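Local structure of putative nitrate transport protein (Thermoplasma volcanium, 3MST) at residues Leu34-Glu39 against Asp180-Asn185. The protein is probably a solute-binding protein of a transport system, with nitrate proposed as its ligand. Sequence-based numbering, arbitrary orientation. Where two conformers were deposited one is given.
Sequences LLVIEE and DFIKNN
With CG trans to the backbone N (chi1 -178°), the Phe181 side chain starts toward helix 32-36 and its ring lies against Val36, whose CG2 is set between its own N and carbonyl carbon and reaches back at the ring. Val36 CG2 comes to 3.6 Å from Phe181 CD1, and Val36 CB lies 3.7 Å from the same CD1, so the valine bears on one side of the ring. Ile37 adds its CG2 branch, 4.0 Å from Phe181 CB and oblique to the ring, the two side chains running antiparallel alongside each other. Ile182 leaves its helix alongside the interface, and its CG1 approaches Val36 CG2 to 3.9 Å, nearly perpendicular to the valine. The side chains that meet are all apolar, with the backbone oxygen Val36 O over a ring face. The contact joins Val36 and Ile37, at helix 32-36, to the last turn of helix 169-184, in the lobe of the six-stranded mixed sheet; the two-sheet architecture is consistent with a type II periplasmic-binding-protein fold. Helix 186-197, which follows directly, closes the cluster: Ala189 touches both Val36 and Phe181, Ile193 touches Val36, and Ile192 touches Phe181. At the turn between the two long helices, Asn185 ND2 donates to Phe181 O at 2.9 Å, in the carbonyl plane and on a lone pair, with an N-H...O angle of 161°. The same ND2 stands 3.7 Å from the plane of the Phe181 ring on the face opposite Val36, nearer the ring's edge than its centre.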
loop_
_atom_site.group_PDB
_atom_site.type_symbol
_atom_site.label_atom_id
_atom_site.label_comp_id
_atom_site.label_asym_id
_atom_site.label_seq_id
_atom_site.Cartn_x
_atom_site.Cartn_y
_atom_site.Cartn_z
ATOM N N LEU A 34 -1.172 8.836 8.351
ATOM C CA LEU A 34 -0.288 9.908 8.851
ATOM C C LEU A 34 -0.628 11.244 8.195
ATOM O O LEU A 34 -0.525 12.295 8.861
ATOM C CB LEU A 34 1.182 9.543 8.689
ATOM C CG LEU A 34 1.551 8.294 9.530
ATOM C CD1 LEU A 34 3.053 7.928 9.307
ATOM C CD2 LEU A 34 1.236 8.450 11.028
ATOM N N LEU A 35 -1.117 11.270 6.947
ATOM C CA LEU A 35 -1.522 12.512 6.317
ATOM C C LEU A 35 -2.619 13.167 7.098
ATOM O O LEU A 35 -2.621 14.380 7.265
ATOM C CB LEU A 35 -2.024 12.318 4.874
ATOM C CG LEU A 35 -0.988 11.855 3.844
ATOM C CD1 LEU A 35 -1.643 11.803 2.480
ATOM C CD2 LEU A 35 0.259 12.790 3.776
ATOM N N VAL A 36 -3.584 12.393 7.541
ATOM C CA VAL A 36 -4.805 12.995 8.087
ATOM C C VAL A 36 -4.561 13.677 9.416
ATOM O O VAL A 36 -5.306 14.610 9.759
ATOM C CB VAL A 36 -5.988 12.022 8.161
ATOM C CG1 VAL A 36 -6.413 11.623 6.740
ATOM C CG2 VAL A 36 -5.741 10.772 9.048
ATOM N N ILE A 37 -3.583 13.206 10.186
ATOM C CA ILE A 37 -3.259 13.809 11.497
ATOM C C ILE A 37 -1.847 14.405 11.511
ATOM O O ILE A 37 -1.246 14.589 12.581
ATOM C CB ILE A 37 -3.470 12.828 12.658
ATOM C CG1 ILE A 37 -2.600 11.566 12.500
ATOM C CG2 ILE A 37 -4.960 12.526 12.848
ATOM C CD1 ILE A 37 -2.516 10.762 13.789
ATOM N N GLU A 38 -1.325 14.772 10.338
ATOM C CA GLU A 38 0.045 15.278 10.217
ATOM C C GLU A 38 0.395 16.350 11.274
ATOM O O GLU A 38 1.468 16.354 11.854
ATOM C CB GLU A 38 0.292 15.827 8.812
ATOM C CG GLU A 38 1.654 16.405 8.618
ATOM C CD GLU A 38 1.920 16.985 7.231
ATOM O OE1 GLU A 38 0.951 17.101 6.448
ATOM O OE2 GLU A 38 3.083 17.366 7.008
ATOM N N GLU A 39 -0.529 17.297 11.407
ATOM C CA GLU A 39 -0.354 18.460 12.231
ATOM C C GLU A 39 -0.308 18.153 13.725
ATOM O O GLU A 39 -0.001 19.053 14.505
ATOM C CB GLU A 39 -1.458 19.459 11.947
ATOM C CG GLU A 39 -1.464 20.008 10.508
ATOM C CD GLU A 39 -2.038 19.043 9.478
ATOM O OE1 GLU A 39 -2.740 18.052 9.835
ATOM O OE2 GLU A 39 -1.849 19.302 8.249
ATOM N N ASP A 180 -7.891 5.496 13.243
ATOM C CA ASP A 180 -9.097 5.842 13.981
ATOM C C ASP A 180 -9.709 7.131 13.414
ATOM O O ASP A 180 -10.928 7.234 13.225
ATOM C CB ASP A 180 -8.798 6.013 15.485
ATOM C CG ASP A 180 -8.500 4.695 16.204
ATOM O OD1 ASP A 180 -8.801 3.615 15.670
ATOM O OD2 ASP A 180 -7.976 4.752 17.350
ATOM N N PHE A 181 -8.867 8.112 13.100
ATOM C CA PHE A 181 -9.362 9.342 12.498
ATOM C C PHE A 181 -10.132 9.041 11.203
ATOM O O PHE A 181 -11.235 9.533 10.992
ATOM C CB PHE A 181 -8.252 10.349 12.243
ATOM C CG PHE A 181 -8.739 11.656 11.671
ATOM C CD1 PHE A 181 -8.969 11.785 10.336
ATOM C CD2 PHE A 181 -8.995 12.736 12.488
ATOM C CE1 PHE A 181 -9.429 12.975 9.773
ATOM C CE2 PHE A 181 -9.446 13.920 11.947
ATOM C CZ PHE A 181 -9.679 14.036 10.580
ATOM N N ILE A 182 -9.566 8.235 10.325
ATOM C CA ILE A 182 -10.201 7.948 9.047
ATOM C C ILE A 182 -11.543 7.270 9.315
ATOM O O ILE A 182 -12.530 7.674 8.721
ATOM C CB ILE A 182 -9.279 7.089 8.117
ATOM C CG1 ILE A 182 -8.053 7.882 7.699
ATOM C CG2 ILE A 182 -10.103 6.504 6.904
ATOM C CD1 ILE A 182 -7.001 6.984 7.017
ATOM N N LYS A 183 -11.555 6.239 10.153
ATOM C CA LYS A 183 -12.777 5.481 10.416
ATOM C C LYS A 183 -13.921 6.377 10.881
ATOM O O LYS A 183 -15.065 6.144 10.494
ATOM C CB LYS A 183 -12.504 4.385 11.446
ATOM C CG LYS A 183 -13.706 3.509 11.785
ATOM C CD LYS A 183 -13.275 2.304 12.623
ATOM N N ASN A 184 -13.599 7.393 11.686
ATOM C CA ASN A 184 -14.567 8.297 12.295
ATOM C C ASN A 184 -14.863 9.588 11.530
ATOM O O ASN A 184 -15.795 10.338 11.908
ATOM C CB ASN A 184 -14.105 8.593 13.730
ATOM C CG ASN A 184 -14.211 7.364 14.620
ATOM O OD1 ASN A 184 -15.292 6.804 14.774
ATOM N ND2 ASN A 184 -13.109 6.952 15.224
ATOM N N ASN A 185 -14.145 9.838 10.429
ATOM C CA ASN A 185 -14.214 11.126 9.734
ATOM C C ASN A 185 -13.990 10.896 8.221
ATOM O O ASN A 185 -13.077 11.433 7.622
ATOM C CB ASN A 185 -13.177 12.122 10.274
ATOM C CG ASN A 185 -13.300 12.383 11.776
ATOM O OD1 ASN A 185 -14.068 13.279 12.208
ATOM N ND2 ASN A 185 -12.568 11.620 12.587
#